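Local structure of peptidase, M20/M25/M40 family (Staphylococcus aureus, 4EWT) at residues Val62-Gly67 and Thr118-Lys123; Gly70-Ile75 and Lys129-His134; Glu42-Lys47 and Val114-Leu119. The protein probably hydrolyses the amide bond of N-acylated amino acids, as a manganese-binding amidohydrolase of the M20 peptidase family. One frame throughout, in Å; residues are numbered along the deposited sequence.

Interaction 1: residues Val62-Gly67 and Thr118-Lys123; sequences VTIDSG and TLAEMK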
ATOM      1  N   VAL A  62      39.351 -37.395  -4.508  1.00 41.56           N
ATOM      2  CA  VAL A  62      39.919 -38.747  -4.573  1.00 41.64           C
ATOM      3  C   VAL A  62      39.655 -39.389  -5.937  1.00 41.19           C
ATOM      4  O   VAL A  62      38.506 -39.517  -6.373  1.00 39.91           O
ATOM      5  CB  VAL A  62      39.561 -39.653  -3.338  1.00 40.70           C
ATOM      6  CG1 VAL A  62      38.987 -38.829  -2.203  1.00 40.05           C
ATOM      7  CG2 VAL A  62      38.628 -40.796  -3.700  1.00 40.41           C
ATOM      8  N   THR A  63      40.743 -39.736  -6.620  1.00 42.36           N
ATOM      9  CA  THR A  63      40.686 -40.300  -7.965  1.00 42.79           C
ATOM     10  C   THR A  63      40.799 -41.829  -7.930  1.00 42.16           C
ATOM     11  O   THR A  63      41.710 -42.388  -7.316  1.00 42.43           O
ATOM     12  CB  THR A  63      41.772 -39.684  -8.886  1.00 45.46           C
ATOM     13  OG1 THR A  63      41.578 -38.266  -8.972  1.00 46.60           O
ATOM     14  CG2 THR A  63      41.698 -40.258 -10.295  1.00 46.77           C
ATOM     15  N   ILE A  64      39.838 -42.483  -8.576  1.00 41.10           N
ATOM     16  CA  ILE A  64      39.842 -43.927  -8.741  1.00 40.60           C
ATOM     17  C   ILE A  64      40.043 -44.199 -10.230  1.00 42.73           C
ATOM     18  O   ILE A  64      39.081 -44.196 -11.010  1.00 42.10           O
ATOM     19  CB  ILE A  64      38.512 -44.569  -8.270  1.00 38.49           C
ATOM     20  CG1 ILE A  64      38.078 -44.020  -6.903  1.00 36.04           C
ATOM     21  CG2 ILE A  64      38.635 -46.094  -8.241  1.00 38.74           C
ATOM     22  CD1 ILE A  64      36.648 -44.378  -6.522  1.00 32.73           C
ATOM     23  N   ASP A  65      41.298 -44.408 -10.622  1.00 45.07           N
ATOM     24  CA  ASP A  65      41.632 -44.674 -12.018  1.00 47.75           C
ATOM     25  C   ASP A  65      41.632 -46.177 -12.247  1.00 48.20           C
ATOM     26  O   ASP A  65      42.335 -46.917 -11.557  1.00 47.89           O
ATOM     27  CB  ASP A  65      42.997 -44.066 -12.373  1.00 50.62           C
ATOM     28  CG  ASP A  65      43.283 -44.061 -13.884  1.00 54.81           C
ATOM     29  OD1 ASP A  65      42.584 -44.760 -14.655  1.00 56.69           O
ATOM     30  OD2 ASP A  65      44.227 -43.355 -14.304  1.00 58.06           O
ATOM     31  N   SER A  66      40.840 -46.626 -13.217  1.00 48.88           N
ATOM     32  CA  SER A  66      40.749 -48.048 -13.542  1.00 49.87           C
ATOM     33  C   SER A  66      42.049 -48.575 -14.164  1.00 52.45           C
ATOM     34  O   SER A  66      42.278 -49.782 -14.203  1.00 52.96           O
ATOM     35  CB  SER A  66      39.586 -48.298 -14.498  1.00 50.46           C
ATOM     36  OG  SER A  66      39.913 -47.851 -15.800  1.00 53.47           O
ATOM     37  N   GLY A  67      42.882 -47.655 -14.649  1.00 54.25           N
ATOM     38  CA  GLY A  67      44.122 -47.995 -15.339  1.00 57.46           C
ATOM     39  C   GLY A  67      43.932 -48.001 -16.845  1.00 60.14           C
ATOM     40  O   GLY A  67      44.902 -48.079 -17.601  1.00 63.17           O
ATOM     41  N   THR A 118      34.603 -49.376  -2.209  1.00 29.90           N
ATOM     42  CA  THR A 118      34.062 -50.491  -2.983  1.00 31.01           C
ATOM     43  C   THR A 118      34.405 -50.384  -4.470  1.00 30.97           C
ATOM     44  O   THR A 118      34.870 -51.352  -5.057  1.00 32.23           O
ATOM     45  CB  THR A 118      32.546 -50.622  -2.792  1.00 31.42           C
ATOM     46  OG1 THR A 118      32.255 -50.709  -1.392  1.00 32.78           O
ATOM     47  CG2 THR A 118      32.023 -51.866  -3.485  1.00 33.26           C
ATOM     48  N   LEU A 119      34.201 -49.211  -5.068  1.00 30.02           N
ATOM     49  CA  LEU A 119      34.560 -49.002  -6.474  1.00 30.35           C
ATOM     50  C   LEU A 119      36.058 -49.194  -6.704  1.00 31.14           C
ATOM     51  O   LEU A 119      36.468 -49.638  -7.775  1.00 31.99           O
ATOM     52  CB  LEU A 119      34.112 -47.618  -6.975  1.00 29.40           C
ATOM     53  CG  LEU A 119      32.606 -47.335  -7.101  1.00 29.39           C
ATOM     54  CD1 LEU A 119      32.346 -45.874  -7.435  1.00 27.72           C
ATOM     55  CD2 LEU A 119      31.943 -48.251  -8.149  1.00 29.94           C
ATOM     56  N   ALA A 120      36.865 -48.877  -5.690  1.00 31.29           N
ATOM     57  CA  ALA A 120      38.321 -49.041  -5.754  1.00 32.52           C
ATOM     58  C   ALA A 120      38.777 -50.503  -5.846  1.00 34.36           C
ATOM     59  O   ALA A 120      39.868 -50.784  -6.358  1.00 35.07           O
ATOM     60  CB  ALA A 120      38.991 -48.358  -4.568  1.00 32.47           C
ATOM     61  N   GLU A 121      37.954 -51.423  -5.348  1.00 34.86           N
ATOM     62  CA  GLU A 121      38.282 -52.843  -5.423  1.00 37.22           C
ATOM     63  C   GLU A 121      37.683 -53.498  -6.670  1.00 38.32           C
ATOM     64  O   GLU A 121      37.809 -54.705  -6.870  1.00 39.25           O
ATOM     65  CB  GLU A 121      37.925 -53.571  -4.111  1.00 37.79           C
ATOM     66  CG  GLU A 121      36.460 -53.665  -3.773  1.00 39.89           C
ATOM     67  CD  GLU A 121      36.195 -53.726  -2.273  1.00 43.16           C
ATOM     68  OE1 GLU A 121      35.065 -54.102  -1.886  1.00 45.63           O
ATOM     69  OE2 GLU A 121      37.096 -53.382  -1.473  1.00 44.33           O
ATOM     70  N   MET A 122      37.069 -52.674  -7.519  1.00 38.03           N
ATOM     71  CA  MET A 122      36.417 -53.144  -8.738  1.00 39.82           C
ATOM     72  C   MET A 122      36.945 -52.467 -10.002  1.00 40.51           C
ATOM     73  O   MET A 122      36.210 -52.315 -10.981  1.00 41.18           O
ATOM     74  CB  MET A 122      34.902 -52.950  -8.649  1.00 39.76           C
ATOM     75  CG  MET A 122      34.225 -53.736  -7.530  1.00 41.16           C
ATOM     76  SD  MET A 122      32.430 -53.582  -7.585  1.00 44.04           S
ATOM     77  CE  MET A 122      32.044 -54.651  -8.971  1.00 44.70           C
ATOM     78  N   LYS A 123      38.220 -52.081  -9.994  1.00 40.43           N
ATOM     79  CA  LYS A 123      38.825 -51.446 -11.163  1.00 42.24           C
ATOM     80  C   LYS A 123      38.772 -52.345 -12.398  1.00 44.87           C
ATOM     81  O   LYS A 123      38.845 -51.851 -13.528  1.00 46.63           O
ATOM     82  CB  LYS A 123      40.260 -51.003 -10.873  1.00 42.62           C
ATOM     83  CG  LYS A 123      40.365 -49.892  -9.841  1.00 40.85           C
ATOM     84  CD  LYS A 123      41.810 -49.489  -9.626  1.00 44.19           C
ATOM     85  CE  LYS A 123      41.926 -48.334  -8.645  1.00 44.23           C
ATOM     86  NZ  LYS A 123      43.339 -47.865  -8.556  1.00 47.03           N
TER

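Interaction 2: residues Gly70-Ile75 and Lys129-His134; sequences GKTLAI and KVVVIH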
ATOM      1  N   GLY A  70      39.202 -43.945 -20.822  1.00 62.81           N
ATOM      2  CA  GLY A  70      37.758 -43.779 -20.799  1.00 61.36           C
ATOM      3  C   GLY A  70      37.278 -42.463 -20.221  1.00 59.20           C
ATOM      4  O   GLY A  70      38.066 -41.572 -19.883  1.00 59.19           O
ATOM      5  N   LYS A  71      35.980 -42.382 -20.067  1.00 57.49           N
ATOM      6  CA  LYS A  71      35.288 -41.239 -19.491  1.00 55.00           C
ATOM      7  C   LYS A  71      35.679 -40.942 -18.066  1.00 51.76           C
ATOM      8  O   LYS A  71      36.284 -41.759 -17.408  1.00 51.08           O
ATOM      9  CB  LYS A  71      33.817 -41.559 -19.493  1.00 54.46           C
ATOM     10  CG  LYS A  71      33.232 -41.538 -20.828  1.00 57.21           C
ATOM     11  CD  LYS A  71      32.054 -42.400 -20.934  1.00 57.38           C
ATOM     12  CE  LYS A  71      31.254 -42.039 -22.162  1.00 60.93           C
ATOM     13  NZ  LYS A  71      29.868 -42.526 -22.060  1.00 61.23           N
ATOM     14  N   THR A  72      35.293 -39.780 -17.574  1.00 49.54           N
ATOM     15  CA  THR A  72      35.505 -39.463 -16.176  1.00 46.26           C
ATOM     16  C   THR A  72      34.203 -38.951 -15.584  1.00 43.72           C
ATOM     17  O   THR A  72      33.648 -37.946 -16.041  1.00 44.27           O
ATOM     18  CB  THR A  72      36.610 -38.407 -15.999  1.00 47.16           C
ATOM     19  OG1 THR A  72      37.826 -38.883 -16.590  1.00 49.63           O
ATOM     20  CG2 THR A  72      36.847 -38.120 -14.525  1.00 44.20           C
ATOM     21  N   LEU A  73      33.719 -39.671 -14.579  1.00 40.75           N
ATOM     22  CA  LEU A  73      32.498 -39.322 -13.895  1.00 38.04           C
ATOM     23  C   LEU A  73      32.836 -38.861 -12.493  1.00 35.68           C
ATOM     24  O   LEU A  73      33.510 -39.574 -11.742  1.00 34.32           O
ATOM     25  CB  LEU A  73      31.560 -40.525 -13.821  1.00 37.77           C
ATOM     26  CG  LEU A  73      30.288 -40.351 -12.990  1.00 35.97           C
ATOM     27  CD1 LEU A  73      29.365 -39.290 -13.605  1.00 35.92           C
ATOM     28  CD2 LEU A  73      29.565 -41.675 -12.843  1.00 35.80           C
ATOM     29  N   ALA A  74      32.369 -37.663 -12.149  1.00 34.11           N
ATOM     30  CA  ALA A  74      32.538 -37.160 -10.800  1.00 31.98           C
ATOM     31  C   ALA A  74      31.289 -37.453  -9.988  1.00 30.24           C
ATOM     32  O   ALA A  74      30.165 -37.301 -10.474  1.00 30.20           O
ATOM     33  CB  ALA A  74      32.850 -35.680 -10.803  1.00 32.01           C
ATOM     34  N   ILE A  75      31.496 -37.899  -8.756  1.00 28.68           N
ATOM     35  CA  ILE A  75      30.397 -38.116  -7.819  1.00 27.46           C
ATOM     36  C   ILE A  75      30.657 -37.286  -6.560  1.00 26.68           C
ATOM     37  O   ILE A  75      31.772 -37.250  -6.054  1.00 26.92           O
ATOM     38  CB  ILE A  75      30.174 -39.624  -7.522  1.00 27.30           C
ATOM     39  CG1 ILE A  75      31.455 -40.284  -7.006  1.00 26.73           C
ATOM     40  CG2 ILE A  75      29.695 -40.339  -8.799  1.00 29.03           C
ATOM     41  CD1 ILE A  75      31.284 -41.741  -6.628  1.00 27.14           C
ATOM     42  N   LYS A 129      37.834 -43.107 -15.243  1.00 46.31           N
ATOM     43  CA  LYS A 129      38.045 -42.701 -13.865  1.00 44.21           C
ATOM     44  C   LYS A 129      36.758 -42.303 -13.160  1.00 41.61           C
ATOM     45  O   LYS A 129      35.817 -41.787 -13.776  1.00 41.76           O
ATOM     46  CB  LYS A 129      38.990 -41.496 -13.797  1.00 45.60           C
ATOM     47  CG  LYS A 129      40.403 -41.705 -14.302  1.00 49.06           C
ATOM     48  CD  LYS A 129      41.140 -40.374 -14.292  1.00 52.34           C
ATOM     49  CE  LYS A 129      42.276 -40.346 -15.294  1.00 57.26           C
ATOM     50  NZ  LYS A 129      42.577 -38.932 -15.670  1.00 60.33           N
ATOM     51  N   VAL A 130      36.742 -42.532 -11.853  1.00 39.17           N
ATOM     52  CA  VAL A 130      35.779 -41.911 -10.968  1.00 36.62           C
ATOM     53  C   VAL A 130      36.525 -40.814 -10.224  1.00 36.23           C
ATOM     54  O   VAL A 130      37.630 -41.032  -9.720  1.00 36.62           O
ATOM     55  CB  VAL A 130      35.209 -42.898  -9.932  1.00 35.48           C
ATOM     56  CG1 VAL A 130      34.132 -42.224  -9.092  1.00 33.57           C
ATOM     57  CG2 VAL A 130      34.646 -44.128 -10.605  1.00 36.50           C
ATOM     58  N   VAL A 131      35.926 -39.633 -10.180  1.00 35.41           N
ATOM     59  CA  VAL A 131      36.411 -38.555  -9.341  1.00 35.12           C
ATOM     60  C   VAL A 131      35.399 -38.373  -8.211  1.00 33.16           C
ATOM     61  O   VAL A 131      34.303 -37.874  -8.424  1.00 32.65           O
ATOM     62  CB  VAL A 131      36.596 -37.227 -10.141  1.00 36.39           C
ATOM     63  CG1 VAL A 131      36.953 -36.076  -9.217  1.00 35.59           C
ATOM     64  CG2 VAL A 131      37.678 -37.396 -11.203  1.00 39.96           C
ATOM     65  N   VAL A 132      35.772 -38.792  -7.012  1.00 32.55           N
ATOM     66  CA  VAL A 132      34.940 -38.569  -5.853  1.00 31.57           C
ATOM     67  C   VAL A 132      35.271 -37.194  -5.292  1.00 32.40           C
ATOM     68  O   VAL A 132      36.439 -36.892  -5.033  1.00 34.00           O
ATOM     69  CB  VAL A 132      35.162 -39.653  -4.790  1.00 31.44           C
ATOM     70  CG1 VAL A 132      34.274 -39.402  -3.590  1.00 29.78           C
ATOM     71  CG2 VAL A 132      34.893 -41.021  -5.390  1.00 30.95           C
ATOM     72  N   ILE A 133      34.238 -36.366  -5.133  1.00 31.33           N
ATOM     73  CA  ILE A 133      34.381 -35.018  -4.612  1.00 32.18           C
ATOM     74  C   ILE A 133      33.797 -34.951  -3.203  1.00 31.66           C
ATOM     75  O   ILE A 133      32.585 -35.067  -3.020  1.00 31.20           O
ATOM     76  CB  ILE A 133      33.666 -33.979  -5.532  1.00 32.09           C
ATOM     77  CG1 ILE A 133      34.296 -33.966  -6.929  1.00 32.94           C
ATOM     78  CG2 ILE A 133      33.702 -32.572  -4.921  1.00 32.60           C
ATOM     79  CD1 ILE A 133      33.491 -33.181  -7.967  1.00 34.49           C
ATOM     80  N   HIS A 134      34.665 -34.777  -2.210  1.00 32.47           N
ATOM     81  CA  HIS A 134      34.228 -34.516  -0.847  1.00 32.48           C
ATOM     82  C   HIS A 134      34.310 -33.009  -0.608  1.00 33.39           C
ATOM     83  O   HIS A 134      35.405 -32.447  -0.505  1.00 34.88           O
ATOM     84  CB  HIS A 134      35.083 -35.298   0.166  1.00 33.63           C
ATOM     85  CG  HIS A 134      34.790 -36.766   0.201  1.00 32.36           C
ATOM     86  ND1 HIS A 134      35.645 -37.709  -0.330  1.00 33.83           N
ATOM     87  CD2 HIS A 134      33.742 -37.455   0.712  1.00 30.93           C
ATOM     88  CE1 HIS A 134      35.138 -38.915  -0.140  1.00 32.05           C
ATOM     89  NE2 HIS A 134      33.980 -38.789   0.482  1.00 31.53           N
TER

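Interaction 3: residues Glu42-Lys47 and Val114-Leu119; sequences EFYKGK and VLAETL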
ATOM      1  N   GLU A  42      42.024 -39.487   6.009  1.00 47.05           N
ATOM      2  CA  GLU A  42      42.509 -40.634   6.716  1.00 47.97           C
ATOM      3  C   GLU A  42      41.763 -41.879   6.340  1.00 45.07           C
ATOM      4  O   GLU A  42      42.363 -42.918   6.318  1.00 45.62           O
ATOM      5  CB  GLU A  42      42.468 -40.449   8.218  1.00 50.50           C
ATOM      6  CG  GLU A  42      41.122 -40.215   8.701  1.00 51.25           C
ATOM      7  CD  GLU A  42      40.553 -41.275   9.595  1.00 54.25           C
ATOM      8  OE1 GLU A  42      39.708 -42.059   9.113  1.00 52.76           O
ATOM      9  OE2 GLU A  42      40.891 -41.270  10.800  1.00 58.53           O
ATOM     10  N   PHE A  43      40.471 -41.785   6.051  1.00 42.12           N
ATOM     11  CA  PHE A  43      39.723 -42.976   5.621  1.00 39.64           C
ATOM     12  C   PHE A  43      40.376 -43.685   4.429  1.00 38.77           C
ATOM     13  O   PHE A  43      40.427 -44.921   4.383  1.00 38.28           O
ATOM     14  CB  PHE A  43      38.259 -42.632   5.309  1.00 37.40           C
ATOM     15  CG  PHE A  43      37.472 -43.780   4.712  1.00 35.22           C
ATOM     16  CD1 PHE A  43      36.789 -44.675   5.531  1.00 34.91           C
ATOM     17  CD2 PHE A  43      37.420 -43.964   3.327  1.00 32.81           C
ATOM     18  CE1 PHE A  43      36.065 -45.733   4.985  1.00 32.99           C
ATOM     19  CE2 PHE A  43      36.707 -45.024   2.770  1.00 30.87           C
ATOM     20  CZ  PHE A  43      36.023 -45.909   3.599  1.00 31.51           C
ATOM     21  N   TYR A  44      40.882 -42.909   3.475  1.00 38.27           N
ATOM     22  CA  TYR A  44      41.457 -43.496   2.265  1.00 38.16           C
ATOM     23  C   TYR A  44      42.878 -44.059   2.422  1.00 39.90           C
ATOM     24  O   TYR A  44      43.446 -44.578   1.460  1.00 39.79           O
ATOM     25  CB  TYR A  44      41.371 -42.521   1.087  1.00 37.38           C
ATOM     26  CG  TYR A  44      39.950 -42.249   0.654  1.00 35.78           C
ATOM     27  CD1 TYR A  44      39.212 -43.221  -0.022  1.00 34.31           C
ATOM     28  CD2 TYR A  44      39.340 -41.023   0.920  1.00 35.67           C
ATOM     29  CE1 TYR A  44      37.914 -42.987  -0.414  1.00 33.07           C
ATOM     30  CE2 TYR A  44      38.031 -40.775   0.523  1.00 32.58           C
ATOM     31  CZ  TYR A  44      37.333 -41.764  -0.143  1.00 31.85           C
ATOM     32  OH  TYR A  44      36.054 -41.560  -0.544  1.00 33.28           O
ATOM     33  N   LYS A  45      43.427 -43.991   3.619  1.00 42.03           N
ATOM     34  CA  LYS A  45      44.734 -44.589   3.906  1.00 44.78           C
ATOM     35  C   LYS A  45      44.647 -46.088   3.781  1.00 43.87           C
ATOM     36  O   LYS A  45      43.758 -46.689   4.309  1.00 42.47           O
ATOM     37  CB  LYS A  45      45.224 -44.235   5.298  1.00 47.40           C
ATOM     38  CG  LYS A  45      45.413 -42.785   5.581  1.00 49.92           C
ATOM     39  CD  LYS A  45      46.455 -42.164   4.754  1.00 52.84           C
ATOM     40  CE  LYS A  45      47.118 -41.074   5.524  1.00 57.12           C
ATOM     41  NZ  LYS A  45      47.962 -40.222   4.680  1.00 59.50           N
ATOM     42  N   GLY A  46      45.572 -46.661   3.033  1.00 44.90           N
ATOM     43  CA  GLY A  46      45.617 -48.112   2.813  1.00 44.80           C
ATOM     44  C   GLY A  46      44.734 -48.583   1.676  1.00 43.06           C
ATOM     45  O   GLY A  46      44.672 -49.778   1.387  1.00 42.70           O
ATOM     46  N   LYS A  47      44.050 -47.634   1.035  1.00 42.04           N
ATOM     47  CA  LYS A  47      43.162 -47.929  -0.089  1.00 40.83           C
ATOM     48  C   LYS A  47      43.741 -47.422  -1.404  1.00 41.23           C
ATOM     49  O   LYS A  47      44.487 -46.444  -1.423  1.00 42.29           O
ATOM     50  CB  LYS A  47      41.752 -47.405   0.198  1.00 39.20           C
ATOM     51  CG  LYS A  47      41.140 -48.209   1.336  1.00 40.33           C
ATOM     52  CD  LYS A  47      39.858 -47.661   1.901  1.00 40.72           C
ATOM     53  CE  LYS A  47      39.710 -48.243   3.299  1.00 42.74           C
ATOM     54  NZ  LYS A  47      38.555 -47.722   4.040  1.00 43.16           N
ATOM     55  N   VAL A 114      32.229 -45.352   1.744  1.00 27.52           N
ATOM     56  CA  VAL A 114      32.108 -46.802   1.589  1.00 28.21           C
ATOM     57  C   VAL A 114      31.912 -47.216   0.119  1.00 28.01           C
ATOM     58  O   VAL A 114      32.417 -48.254  -0.314  1.00 29.40           O
ATOM     59  CB  VAL A 114      30.998 -47.382   2.514  1.00 29.31           C
ATOM     60  CG1 VAL A 114      30.834 -48.886   2.309  1.00 28.80           C
ATOM     61  CG2 VAL A 114      31.318 -47.083   3.973  1.00 28.60           C
ATOM     62  N   LEU A 115      31.202 -46.400  -0.650  1.00 27.20           N
ATOM     63  CA  LEU A 115      31.072 -46.656  -2.076  1.00 26.95           C
ATOM     64  C   LEU A 115      32.416 -46.507  -2.789  1.00 26.71           C
ATOM     65  O   LEU A 115      32.738 -47.296  -3.673  1.00 27.32           O
ATOM     66  CB  LEU A 115      30.039 -45.731  -2.706  1.00 26.49           C
ATOM     67  CG  LEU A 115      29.938 -45.766  -4.241  1.00 26.17           C
ATOM     68  CD1 LEU A 115      29.520 -47.134  -4.752  1.00 26.59           C
ATOM     69  CD2 LEU A 115      28.964 -44.701  -4.720  1.00 24.89           C
ATOM     70  N   ALA A 116      33.183 -45.487  -2.410  1.00 26.36           N
ATOM     71  CA  ALA A 116      34.466 -45.215  -3.050  1.00 26.84           C
ATOM     72  C   ALA A 116      35.458 -46.355  -2.811  1.00 27.95           C
ATOM     73  O   ALA A 116      36.124 -46.809  -3.746  1.00 28.70           O
ATOM     74  CB  ALA A 116      35.034 -43.893  -2.570  1.00 26.20           C
ATOM     75  N   GLU A 117      35.531 -46.811  -1.562  1.00 28.49           N
ATOM     76  CA  GLU A 117      36.301 -47.998  -1.180  1.00 29.86           C
ATOM     77  C   GLU A 117      35.913 -49.189  -2.048  1.00 30.10           C
ATOM     78  O   GLU A 117      36.782 -49.905  -2.571  1.00 30.27           O
ATOM     79  CB  GLU A 117      36.057 -48.320   0.300  1.00 30.46           C
ATOM     80  CG  GLU A 117      36.617 -49.677   0.758  1.00 34.04           C
ATOM     81  CD  GLU A 117      36.247 -50.007   2.197  1.00 38.46           C
ATOM     82  OE1 GLU A 117      35.769 -51.130   2.453  1.00 41.80           O
ATOM     83  OE2 GLU A 117      36.427 -49.143   3.074  1.00 40.33           O
ATOM     84  N   THR A 118      34.603 -49.376  -2.209  1.00 29.90           N
ATOM     85  CA  THR A 118      34.062 -50.491  -2.983  1.00 31.01           C
ATOM     86  C   THR A 118      34.405 -50.384  -4.470  1.00 30.97           C
ATOM     87  O   THR A 118      34.870 -51.352  -5.057  1.00 32.23           O
ATOM     88  CB  THR A 118      32.546 -50.622  -2.792  1.00 31.42           C
ATOM     89  OG1 THR A 118      32.255 -50.709  -1.392  1.00 32.78           O
ATOM     90  CG2 THR A 118      32.023 -51.866  -3.485  1.00 33.26           C
ATOM     91  N   LEU A 119      34.201 -49.211  -5.068  1.00 30.02           N
ATOM     92  CA  LEU A 119      34.560 -49.002  -6.474  1.00 30.35           C
ATOM     93  C   LEU A 119      36.058 -49.194  -6.704  1.00 31.14           C
ATOM     94  O   LEU A 119      36.468 -49.638  -7.775  1.00 31.99           O
ATOM     95  CB  LEU A 119      34.112 -47.618  -6.975  1.00 29.40           C
ATOM     96  CG  LEU A 119      32.606 -47.335  -7.101  1.00 29.39           C
ATOM     97  CD1 LEU A 119      32.346 -45.874  -7.435  1.00 27.72           C
ATOM     98  CD2 LEU A 119      31.943 -48.251  -8.149  1.00 29.94           C
TER

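Interaction 1: residues Val62-Gly67 and Thr118-Lys123
Helix-on-sheet packing brings the last turn of helix 105-120 and the loop after it against strand 60-65, with I64 of the strand facing L119, A120 and K123. Its two ends do different work. With chi1 at -47°, CG2 stands anti to the backbone N and lies 3.9 Å from A120 CA, while CD1, on the other branch, comes to 4.1 Å from L119 CB, the two side chains crossing at about a right angle. I64 CG2 also meets the aliphatic part of the lysine, 4.0 Å from K123 CE. Beyond CG the K123 chain is extended and slants across I64 to the backbone of D65, its CD 3.3 Å from D65 O. Its ammonium makes a weak hydrogen bond to that carbonyl, K123 NZ to D65 O at 3.3 Å, but its stronger partner is the carboxylate of D48. S66 adds its CB, 3.8 Å from K123 O, and turns its hydroxyl to G128. Behind the contact, D65 OD1 accepts from G67 N at 2.9 Å, the mark of an Asx turn. The buried side is thus plain hydrocarbon packing, and the lysine carries its charge past the apolar patch to an acidic partner at the partly exposed margin.

Interaction 2: residues Gly70-Ile75 and Lys129-His134
I75 packs on V130 and V132 where strands 72-78 and 129-135 run side by side in parallel, the two strands of a beta-alpha-beta crossover whose connecting helix is 105-120. At chi1 56° the I75 CG1 branch is tucked between its backbone N and carbonyl carbon, which swings the chain across to the neighbouring strand. CD1 then rests 3.8 Å from V130 CG1, and CG1 lies 3.9 Å from V132 CG2, so that the isoleucine spans both valines. M112 of the crossover helix and V384 of helix 372-386 cover this face. On the reverse face T72 directs its methyl, not its hydroxyl, at V131: CG2 stands anti to the backbone N (chi1 -58°) and meets V131 CG2 at 3.5 Å. The small A74 comes next, its CB 4.1 Å from V131 CB and 3.8 Å from I133 CD1, which reaches back along the strand. T72 OG1 passes K129 CB, while the rest of that extended lysine leads off toward T63 and D65. Between the faces five backbone hydrogen bonds alternate in direction from strand to strand. In the last of them I133 N points at I75 O across 2.8 Å, nearly straight at 172°.

Interaction 3: residues Glu42-Lys47 and Val114-Leu119
E117, F43 and A116 bury the most surface here, and K47 ties the first two together. E117 leaves the helix with CG anti to the backbone N (chi1 170°) and stays extended, which carries its carboxylate out to the chain that follows helix 34-43. There K47 NZ forms a salt bridge with E117 OE2 at 2.7 Å, approaching from above the carboxylate plane, 36° out of it. The same ammonium lies 3.1 Å above one face of the F43 ring, toward its rim, and makes a weak bond to F43 O. K12, between the two N-terminal helices, and K15 of helix 13-25 also hold this carboxylate, one on each oxygen, so the glutamate gathers three lysines and is probably kept ionised by them. F43 brings CZ to 3.3 Å from E117 OE2, with ring and carboxylate planes only 16° apart, and the same ring tip touches E117 CB. A116 takes the other aromatic: its CB sits at the edge of the Y44 ring, near the ring plane, 3.3 Å from Y44 OH and 3.7 Å from Y44 CE1. The two rings brace each other, F43 CD2 lying 3.8 Å above the centre of the Y44 ring. A type II turn from Y44 to K47, with G46 at positive phi, reverses the chain and returns the lysine to F43. What results is a helix end and its turn docked on the crossover helix of an alpha/beta domain, in the metal-binding half of an M20-type fold.

Overall arrangement
All three contacts belong to the same mixed sheet and the helices on it. Interaction 2 is the most deeply buried, two parallel strands joined by backbone hydrogen bonds and aliphatic side chains. Interaction 1 lies one strand further out, since I64 N and V62 O bond to V130 O and V132 N, and mixes a small apolar patch with a lysine at the margin. Interaction 3 sits beside it, where the end of helix 34-43 meets helix 105-120: it packs Y44 against V62, and relies on aromatic rings and a salt bridge. Helix 105-120 connects the strands of interaction 2 and serves directly in the other two, with I64 reaching the A116 carbonyl and A116 also touching V132.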